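Local coordinates for cyanophycinase-like exopeptidase (actinobacterium SCGC AAA027-L06, PDB 6NQC), which probably hydrolyses peptide bonds as a serine exopeptidase of family S51, the group that includes the cyanophycin-degrading cyanophycinases, at residues A[123-128]-A[173-178]; A[159-164]-A[183-188]; A[163-168]-A[203-208]. All coordinates share one frame; numbering follows the deposited sequence.

Contact 1: residues A[123-128]-A[173-178]; sequences DPHYLA and QSTEGF
His125 and Thr175 make the polar link between the first turn of helix 124-131 and the short strand 175-176, on which the helix rests. ND1 of His125 lies 2.7 Å from OG1 of Thr175, with an angle of 153° at the hydrogen; the geometry fits a hydrogen bond but lets either group be the donor. Thr175 OG1 arrives at the edge of the imidazole, near its plane, and Thr175 CB lies at that edge too. The hydroxyl is placed there by chi1 of -60°, which sets it beside the threonine's own backbone N and sends the methyl CG2 to the other flank.

The packing begins with that methyl: Thr175 CG2 is 3.9 Å from Ala128 CB. Ala128 CB also rests 3.4 Å from the carbonyl O of Glu176, so it contacts the strand's backbone as well as a side chain. Farther along, CE1 of the Phe178 ring sits 3.9 Å from Ala128 CA at an oblique angle, Leu127 O lies at the ring's edge, and its CZ is 4.3 Å from Leu127 CG. Trp137 stacks on the same ring. Leu127 also touches the probable nucleophile elbow around Ser154.

Within the helix, Asp123 is the N-cap: its OD1 accepts weak bonds from His125 N, at 2.9 Å, and Tyr126 N, at 3.3 Å. The cap thus helps, weakly, to hold the backbone of His125. The chemistry implies a directional link at one end, where one hydrogen bond ties His125 to Thr175, and van der Waals packing at the other.

Contact 2: residues A[159-164]-A[183-188]; sequences VLSTHV and NVRVIP
Ser161 meets Val184 and Arg185 where the connection after helix 155-158 passes strand 184-187, an outermost strand of a mixed four-stranded sheet in this S51-type peptidase. The strand pairs with 213-217 and leads toward His189, which, with Ser154 and Glu219, has the geometry of a Ser-His-Glu triad; that role is probable rather than established here. The contact is buried and does not itself include the triad.

Its bond is made by the serine hydroxyl. In the given conformer, one of two deposited, Ser161 OG donates to Val184 O over 2.7 Å. The C=O...OG angle is 127° and the hydroxyl lies in the carbonyl plane, so it uses a lone pair of the oxygen. With chi1 at -68°, OG stands anti to the serine's carbonyl carbon and points its tip at the strand.

A water extends the link along the backbone. It donates to Ser161 OG at 2.6 Å and accepts from Val186 N at 2.9 Å, giving this buried amide a partner. Hydroxyl and water together therefore tie one carbonyl and one N-H of the strand to the same side chain; whether this bridge persists in the second conformer of Ser161 is undecided.

Arg185 carries the remaining packing. Its chain leaves the strand extended and bends at chi3 (76°), while CB and CG run past Ser161 OG. The guanidinium is held outside the two segments, NE by a salt bridge to Asp211 and NH2 by a hydrogen bond to Leu205 O. The aliphatic part runs alongside, with Arg185 CD 3.8 Å from His163 O of strand 163-164.

Contact 3: residues A[163-168]-A[203-208]; sequences HVPNFR and KILLDL
Pro165, met by Leu208, is the middle of a small apolar seam that joins an Asx-turn loop, following strand 163-164, to the end region of helix 199-205. The two side chains cross at about a right angle, and both leucine methyls reach the proline: Pro165 CB is 3.8 Å from Leu208 CD1 and 3.9 Å from Leu208 CD2. Pro165 CG meets Leu205 CD1 at 3.9 Å, and Pro165 CB also touches Ile204 CG2, so three side chains of 203-208 line the side of the proline ring that faces them.

Beyond the proline, the Phe167 ring closes on Leu205. Phe167 CE2 is 3.7 Å from Leu205 CB, approached obliquely, while Leu205 CD1 lies at the ring's edge, in plane. Ile204 reaches both the proline, through CG2, and the backbone carbonyls, through CD1. With chi1 at -67°, CG2 is anti to the backbone N and CG1 stands anti to the carbonyl carbon; its terminal CD1 meets the O atoms of Asn166 and Phe167, the latter at 3.8 Å.

The next shell helps to hold these groups. Leaving the helix, the chain turns with Asp207 N bonded to Ile204 O, and Leu208 N is further held by Asp211 OD2. Asp207 OD1 forms a salt bridge with Arg171, tying this turn to the loop that follows Arg168. On the loop side Asn166 closes an Asx turn: its OD1 accepts from Arg168 N at 3.0 Å with an N-H...O angle of 131°, the donor tilted 18° from the carbonyl plane.

The three contacts cluster on one side of the chain's centre, their own centres about 10 Å apart for contacts 1 and 2 and for 2 and 3, and about 11 Å for 1 and 3. Along the chain, contact 1 crosses both others, while contacts 2 and 3 start from overlapping segments that share His163 and Val164. The antiparallel strands 163-164 and 175-176 bring contact 1 to them: Thr175 O is 2.7 Å from Val164 N, a probable hydrogen bond. This two-stranded element and its flanking loops thus touch helix 124-131, edge strand 184-187 and the end region of helix 199-205 within the peptidase fold.

Contact 1: residues A[123-128]-A[173-178]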
loop_
_atom_site.group_PDB
_atom_site.type_symbol
_atom_site.label_atom_id
_atom_site.label_comp_id
_atom_site.label_asym_id
_atom_site.label_seq_id
_atom_site.Cartn_x
_atom_site.Cartn_y
_atom_site.Cartn_z
ATOM N N ASP A 123 10.881 -4.531 -2.509
ATOM C CA ASP A 123 11.050 -5.768 -1.755
ATOM C C ASP A 123 10.163 -5.692 -0.511
ATOM O O ASP A 123 10.402 -4.855 0.366
ATOM C CB ASP A 123 12.523 -5.938 -1.385
ATOM C CG ASP A 123 12.791 -7.154 -0.505
ATOM O OD1 ASP A 123 11.852 -7.855 -0.086
ATOM O OD2 ASP A 123 13.970 -7.370 -0.233
ATOM N N PRO A 124 9.113 -6.509 -0.413
ATOM C CA PRO A 124 8.229 -6.402 0.737
ATOM C C PRO A 124 8.905 -6.812 2.027
ATOM O O PRO A 124 8.572 -6.266 3.077
ATOM C CB PRO A 124 7.068 -7.344 0.375
ATOM C CG PRO A 124 7.709 -8.355 -0.473
ATOM C CD PRO A 124 8.759 -7.653 -1.283
ATOM N N HIS A 125 9.866 -7.734 1.983
ATOM C CA HIS A 125 10.544 -8.113 3.215
ATOM C C HIS A 125 11.383 -6.958 3.737
ATOM O O HIS A 125 11.377 -6.682 4.949
ATOM C CB HIS A 125 11.369 -9.366 2.979
ATOM C CG HIS A 125 10.525 -10.519 2.554
ATOM N ND1 HIS A 125 9.783 -11.255 3.450
ATOM C CD2 HIS A 125 10.249 -11.024 1.324
ATOM C CE1 HIS A 125 9.117 -12.194 2.793
ATOM N NE2 HIS A 125 9.375 -12.073 1.504
ATOM N N TYR A 126 12.080 -6.252 2.844
ATOM C CA TYR A 126 12.868 -5.106 3.277
ATOM C C TYR A 126 11.967 -3.977 3.776
ATOM O O TYR A 126 12.281 -3.328 4.781
ATOM C CB TYR A 126 13.773 -4.633 2.142
ATOM C CG TYR A 126 14.781 -3.584 2.567
ATOM C CD1 TYR A 126 15.870 -3.918 3.351
ATOM C CD2 TYR A 126 14.635 -2.246 2.168
ATOM C CE1 TYR A 126 16.801 -2.970 3.752
ATOM C CE2 TYR A 126 15.547 -1.268 2.570
ATOM C CZ TYR A 126 16.634 -1.643 3.366
ATOM O OH TYR A 126 17.557 -0.701 3.780
ATOM N N LEU A 127 10.850 -3.724 3.075
ATOM C CA LEU A 127 9.941 -2.675 3.500
ATOM C C LEU A 127 9.499 -2.936 4.924
ATOM O O LEU A 127 9.619 -2.068 5.798
ATOM C CB LEU A 127 8.733 -2.598 2.568
ATOM C CG LEU A 127 7.657 -1.565 2.983
ATOM C CD1 LEU A 127 8.299 -0.201 3.288
ATOM C CD2 LEU A 127 6.589 -1.431 1.917
ATOM N N ALA A 128 9.010 -4.158 5.181
ATOM C CA ALA A 128 8.528 -4.525 6.499
ATOM C C ALA A 128 9.630 -4.442 7.555
ATOM O O ALA A 128 9.449 -3.822 8.616
ATOM C CB ALA A 128 7.968 -5.947 6.463
ATOM N N GLN A 173 7.803 -19.433 7.846
ATOM C CA GLN A 173 8.839 -18.446 8.096
ATOM C C GLN A 173 8.506 -17.138 7.385
ATOM O O GLN A 173 9.370 -16.591 6.698
ATOM C CB GLN A 173 10.206 -19.014 7.626
ATOM C CG GLN A 173 10.633 -20.271 8.443
ATOM C CD GLN A 173 11.595 -21.151 7.656
ATOM O OE1 GLN A 173 11.191 -21.898 6.760
ATOM N NE2 GLN A 173 12.875 -21.028 7.961
ATOM N N SER A 174 7.278 -16.667 7.526
ATOM C CA SER A 174 6.884 -15.394 6.935
ATOM C C SER A 174 7.528 -14.245 7.691
ATOM O O SER A 174 7.884 -14.368 8.872
ATOM C CB SER A 174 5.367 -15.272 6.962
ATOM O OG SER A 174 4.811 -16.347 6.201
ATOM N N THR A 175 7.714 -13.134 6.991
ATOM C CA THR A 175 8.082 -11.886 7.635
ATOM C C THR A 175 6.848 -11.208 8.232
ATOM O O THR A 175 5.775 -11.191 7.632
ATOM C CB THR A 175 8.752 -10.966 6.606
ATOM O OG1 THR A 175 9.926 -11.607 6.100
ATOM C CG2 THR A 175 9.125 -9.594 7.233
ATOM N N GLU A 176 7.006 -10.661 9.430
ATOM C CA GLU A 176 5.953 -9.875 10.051
ATOM C C GLU A 176 5.752 -8.554 9.306
ATOM O O GLU A 176 6.696 -7.807 9.060
ATOM C CB GLU A 176 6.316 -9.625 11.514
ATOM C CG GLU A 176 5.300 -8.839 12.310
ATOM C CD GLU A 176 5.625 -8.812 13.819
ATOM O OE1 GLU A 176 6.455 -9.638 14.268
ATOM O OE2 GLU A 176 5.047 -7.961 14.544
ATOM N N GLY A 177 4.511 -8.286 8.915
ATOM C CA GLY A 177 4.129 -7.023 8.338
ATOM C C GLY A 177 3.544 -6.079 9.370
ATOM O O GLY A 177 3.617 -6.298 10.578
ATOM N N PHE A 178 2.950 -5.006 8.863
ATOM C CA PHE A 178 2.456 -3.938 9.729
ATOM C C PHE A 178 1.118 -4.296 10.352
ATOM O O PHE A 178 0.779 -3.760 11.401
ATOM C CB PHE A 178 2.332 -2.644 8.930
ATOM C CG PHE A 178 3.600 -2.219 8.233
ATOM C CD1 PHE A 178 4.846 -2.485 8.784
ATOM C CD2 PHE A 178 3.542 -1.562 7.023
ATOM C CE1 PHE A 178 5.991 -2.074 8.137
ATOM C CE2 PHE A 178 4.686 -1.168 6.359
ATOM C CZ PHE A 178 5.891 -1.375 6.906
#

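Contact 2: residues A[159-164]-A[183-188]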
loop_
_atom_site.group_PDB
_atom_site.type_symbol
_atom_site.label_atom_id
_atom_site.label_comp_id
_atom_site.label_asym_id
_atom_site.label_seq_id
_atom_site.Cartn_x
_atom_site.Cartn_y
_atom_site.Cartn_z
ATOM N N VAL A 159 2.807 -5.589 2.581
ATOM C CA VAL A 159 3.282 -5.417 3.952
ATOM C C VAL A 159 2.193 -4.895 4.884
ATOM O O VAL A 159 2.420 -4.797 6.092
ATOM C CB VAL A 159 4.476 -4.455 4.048
ATOM C CG1 VAL A 159 5.677 -4.973 3.252
ATOM C CG2 VAL A 159 4.071 -3.078 3.531
ATOM N N LEU A 160 1.007 -4.588 4.371
ATOM C CA LEU A 160 -0.077 -4.101 5.221
ATOM C C LEU A 160 -0.771 -5.230 6.003
ATOM O O LEU A 160 -1.444 -4.941 7.000
ATOM C CB LEU A 160 -1.100 -3.330 4.362
ATOM C CG LEU A 160 -0.505 -2.166 3.560
ATOM C CD1 LEU A 160 -1.528 -1.439 2.740
ATOM C CD2 LEU A 160 0.251 -1.231 4.504
ATOM N N SER A 161 -0.598 -6.486 5.579
ATOM C CA SER A 161 -1.114 -7.646 6.291
ATOM C C SER A 161 -0.259 -7.936 7.528
ATOM O O SER A 161 0.748 -7.268 7.805
ATOM C CB SER A 161 -1.100 -8.879 5.386
ATOM O OG SER A 161 -2.027 -8.757 4.332
ATOM N N THR A 162 -0.657 -8.982 8.260
ATOM C CA THR A 162 0.104 -9.372 9.445
ATOM C C THR A 162 1.404 -10.071 9.056
ATOM O O THR A 162 2.390 -9.979 9.786
ATOM C CB THR A 162 -0.706 -10.326 10.363
ATOM O OG1 THR A 162 -1.072 -11.515 9.628
ATOM C CG2 THR A 162 -1.927 -9.637 10.924
ATOM N N HIS A 163 1.429 -10.738 7.898
ATOM C CA HIS A 163 2.555 -11.557 7.479
ATOM C C HIS A 163 2.814 -11.428 5.989
ATOM O O HIS A 163 1.886 -11.233 5.193
ATOM C CB HIS A 163 2.325 -13.021 7.832
ATOM C CG HIS A 163 2.181 -13.233 9.303
ATOM N ND1 HIS A 163 0.998 -13.003 9.957
ATOM C CD2 HIS A 163 3.091 -13.550 10.255
ATOM C CE1 HIS A 163 1.175 -13.219 11.248
ATOM N NE2 HIS A 163 2.437 -13.540 11.454
ATOM N N VAL A 164 4.084 -11.584 5.629
ATOM C CA VAL A 164 4.544 -11.462 4.247
ATOM C C VAL A 164 5.177 -12.793 3.861
ATOM O O VAL A 164 6.147 -13.205 4.506
ATOM C CB VAL A 164 5.550 -10.317 4.065
ATOM C CG1 VAL A 164 6.015 -10.280 2.648
ATOM C CG2 VAL A 164 4.898 -8.962 4.511
ATOM N N ASN A 183 -7.356 -9.185 8.609
ATOM C CA ASN A 183 -7.888 -10.457 8.120
ATOM C C ASN A 183 -7.781 -10.618 6.613
ATOM O O ASN A 183 -8.382 -11.541 6.055
ATOM C CB ASN A 183 -9.346 -10.619 8.559
ATOM C CG ASN A 183 -10.274 -9.649 7.889
ATOM O OD1 ASN A 183 -9.918 -8.503 7.632
ATOM N ND2 ASN A 183 -11.487 -10.104 7.608
ATOM N N VAL A 184 -7.024 -9.765 5.943
ATOM C CA VAL A 184 -6.899 -9.819 4.498
ATOM C C VAL A 184 -5.415 -9.776 4.152
ATOM O O VAL A 184 -4.635 -9.061 4.790
ATOM C CB VAL A 184 -7.660 -8.661 3.821
ATOM C CG1 VAL A 184 -7.445 -8.765 2.334
ATOM C CG2 VAL A 184 -9.122 -8.704 4.198
ATOM N N ARG A 185 -5.030 -10.563 3.168
ATOM C CA ARG A 185 -3.710 -10.493 2.550
ATOM C C ARG A 185 -3.856 -10.434 1.034
ATOM O O ARG A 185 -4.759 -11.046 0.456
ATOM C CB ARG A 185 -2.873 -11.685 2.952
ATOM C CG ARG A 185 -1.514 -11.744 2.254
ATOM C CD ARG A 185 -0.663 -12.853 2.911
ATOM N NE ARG A 185 -1.020 -14.226 2.554
ATOM C CZ ARG A 185 -0.623 -14.878 1.462
ATOM N NH1 ARG A 185 0.106 -14.284 0.520
ATOM N NH2 ARG A 185 -1.014 -16.120 1.289
ATOM N N VAL A 186 -2.905 -9.751 0.396
ATOM C CA VAL A 186 -2.950 -9.416 -1.018
ATOM C C VAL A 186 -1.795 -10.084 -1.758
ATOM O O VAL A 186 -0.627 -9.962 -1.361
ATOM C CB VAL A 186 -2.851 -7.886 -1.235
ATOM C CG1 VAL A 186 -2.573 -7.549 -2.716
ATOM C CG2 VAL A 186 -4.081 -7.210 -0.685
ATOM N N ILE A 187 -2.112 -10.691 -2.897
ATOM C CA ILE A 187 -1.135 -11.073 -3.899
ATOM C C ILE A 187 -1.232 -10.046 -5.039
ATOM O O ILE A 187 -2.273 -10.000 -5.711
ATOM C CB ILE A 187 -1.372 -12.496 -4.410
ATOM C CG1 ILE A 187 -1.269 -13.453 -3.228
ATOM C CG2 ILE A 187 -0.332 -12.829 -5.444
ATOM C CD1 ILE A 187 -1.761 -14.859 -3.504
ATOM N N PRO A 188 -0.216 -9.221 -5.246
ATOM C CA PRO A 188 -0.273 -8.206 -6.309
ATOM C C PRO A 188 0.136 -8.807 -7.644
ATOM O O PRO A 188 0.430 -9.969 -7.727
ATOM C CB PRO A 188 0.741 -7.166 -5.848
ATOM C CG PRO A 188 1.764 -7.955 -5.025
ATOM C CD PRO A 188 0.996 -9.108 -4.407
HETATM O O HOH W 1 -1.279 -7.881 1.989
#

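Contact 3: residues A[163-168]-A[203-208]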
loop_
_atom_site.group_PDB
_atom_site.type_symbol
_atom_site.label_atom_id
_atom_site.label_comp_id
_atom_site.label_asym_id
_atom_site.label_seq_id
_atom_site.Cartn_x
_atom_site.Cartn_y
_atom_site.Cartn_z
ATOM N N HIS A 163 1.429 -10.738 7.898
ATOM C CA HIS A 163 2.555 -11.557 7.479
ATOM C C HIS A 163 2.814 -11.428 5.989
ATOM O O HIS A 163 1.886 -11.233 5.193
ATOM C CB HIS A 163 2.325 -13.021 7.832
ATOM C CG HIS A 163 2.181 -13.233 9.303
ATOM N ND1 HIS A 163 0.998 -13.003 9.957
ATOM C CD2 HIS A 163 3.091 -13.550 10.255
ATOM C CE1 HIS A 163 1.175 -13.219 11.248
ATOM N NE2 HIS A 163 2.437 -13.540 11.454
ATOM N N VAL A 164 4.084 -11.584 5.629
ATOM C CA VAL A 164 4.544 -11.462 4.247
ATOM C C VAL A 164 5.177 -12.793 3.861
ATOM O O VAL A 164 6.147 -13.205 4.506
ATOM C CB VAL A 164 5.550 -10.317 4.065
ATOM C CG1 VAL A 164 6.015 -10.280 2.648
ATOM C CG2 VAL A 164 4.898 -8.962 4.511
ATOM N N PRO A 165 4.688 -13.480 2.817
ATOM C CA PRO A 165 5.225 -14.819 2.493
ATOM C C PRO A 165 6.660 -14.737 2.017
ATOM O O PRO A 165 7.032 -13.817 1.291
ATOM C CB PRO A 165 4.334 -15.296 1.353
ATOM C CG PRO A 165 3.836 -13.979 0.729
ATOM C CD PRO A 165 3.655 -13.059 1.856
ATOM N N ASN A 166 7.455 -15.711 2.426
ATOM C CA ASN A 166 8.852 -15.819 2.003
ATOM C C ASN A 166 9.048 -17.085 1.180
ATOM O O ASN A 166 9.171 -18.190 1.741
ATOM C CB ASN A 166 9.804 -15.802 3.199
ATOM C CG ASN A 166 11.252 -15.554 2.787
ATOM O OD1 ASN A 166 11.675 -15.960 1.703
ATOM N ND2 ASN A 166 12.013 -14.896 3.651
ATOM N N PHE A 167 9.148 -16.900 -0.154
ATOM C CA PHE A 167 9.314 -18.035 -1.065
ATOM C C PHE A 167 10.613 -18.780 -0.824
ATOM O O PHE A 167 10.704 -19.982 -1.081
ATOM C CB PHE A 167 9.366 -17.634 -2.552
ATOM C CG PHE A 167 8.405 -16.600 -2.939
ATOM C CD1 PHE A 167 8.790 -15.563 -3.769
ATOM C CD2 PHE A 167 7.110 -16.656 -2.469
ATOM C CE1 PHE A 167 7.900 -14.593 -4.115
ATOM C CE2 PHE A 167 6.207 -15.683 -2.809
ATOM C CZ PHE A 167 6.595 -14.653 -3.642
ATOM N N ARG A 168 11.654 -18.066 -0.422
ATOM C CA ARG A 168 12.965 -18.675 -0.263
ATOM C C ARG A 168 13.017 -19.612 0.927
ATOM O O ARG A 168 13.994 -20.362 1.052
ATOM C CB ARG A 168 14.023 -17.565 -0.141
ATOM C CG ARG A 168 14.514 -17.023 -1.521
ATOM C CD ARG A 168 14.375 -15.481 -1.668
ATOM N NE ARG A 168 12.972 -15.056 -1.773
ATOM C CZ ARG A 168 12.341 -14.260 -0.898
ATOM N NH1 ARG A 168 12.973 -13.774 0.184
ATOM N NH2 ARG A 168 11.049 -13.965 -1.097
ATOM N N LYS A 203 3.089 -22.099 -4.045
ATOM C CA LYS A 203 2.297 -22.731 -2.996
ATOM C C LYS A 203 2.355 -21.923 -1.710
ATOM O O LYS A 203 1.351 -21.838 -0.973
ATOM C CB LYS A 203 2.780 -24.164 -2.732
ATOM C CG LYS A 203 2.474 -25.145 -3.875
ATOM C CD LYS A 203 3.169 -26.507 -3.712
ATOM C CE LYS A 203 3.192 -27.297 -5.036
ATOM N NZ LYS A 203 4.599 -27.592 -5.524
ATOM N N ILE A 204 3.535 -21.355 -1.411
ATOM C CA ILE A 204 3.696 -20.480 -0.254
ATOM C C ILE A 204 2.889 -19.190 -0.451
ATOM O O ILE A 204 2.129 -18.766 0.421
ATOM C CB ILE A 204 5.190 -20.200 -0.040
ATOM C CG1 ILE A 204 5.941 -21.486 0.376
ATOM C CG2 ILE A 204 5.426 -19.105 1.015
ATOM C CD1 ILE A 204 7.466 -21.401 0.359
ATOM N N LEU A 205 3.073 -18.538 -1.600
ATOM C CA LEU A 205 2.360 -17.311 -1.915
ATOM C C LEU A 205 0.857 -17.494 -1.781
ATOM O O LEU A 205 0.148 -16.579 -1.331
ATOM C CB LEU A 205 2.721 -16.861 -3.329
ATOM C CG LEU A 205 2.251 -15.518 -3.846
ATOM C CD1 LEU A 205 2.451 -14.410 -2.852
ATOM C CD2 LEU A 205 3.069 -15.161 -5.120
ATOM N N LEU A 206 0.354 -18.675 -2.118
ATOM C CA LEU A 206 -1.089 -18.909 -2.105
ATOM C C LEU A 206 -1.636 -19.414 -0.780
ATOM O O LEU A 206 -2.855 -19.545 -0.653
ATOM C CB LEU A 206 -1.466 -19.892 -3.216
ATOM C CG LEU A 206 -1.417 -19.285 -4.624
ATOM C CD1 LEU A 206 -1.541 -20.344 -5.703
ATOM C CD2 LEU A 206 -2.526 -18.231 -4.721
ATOM N N ASP A 207 -0.790 -19.700 0.212
ATOM C CA ASP A 207 -1.320 -20.411 1.392
ATOM C C ASP A 207 -0.343 -20.266 2.547
ATOM O O ASP A 207 0.620 -21.034 2.647
ATOM C CB ASP A 207 -1.577 -21.885 1.055
ATOM C CG ASP A 207 -2.031 -22.696 2.224
ATOM O OD1 ASP A 207 -2.483 -22.095 3.235
ATOM O OD2 ASP A 207 -1.923 -23.940 2.122
ATOM N N LEU A 208 -0.626 -19.295 3.422
ATOM C CA LEU A 208 0.091 -19.112 4.662
ATOM C C LEU A 208 -0.775 -19.534 5.829
ATOM O O LEU A 208 -2.006 -19.335 5.805
ATOM C CB LEU A 208 0.535 -17.663 4.895
ATOM C CG LEU A 208 1.509 -17.112 3.841
ATOM C CD1 LEU A 208 1.809 -15.613 4.177
ATOM C CD2 LEU A 208 2.815 -17.868 3.805
#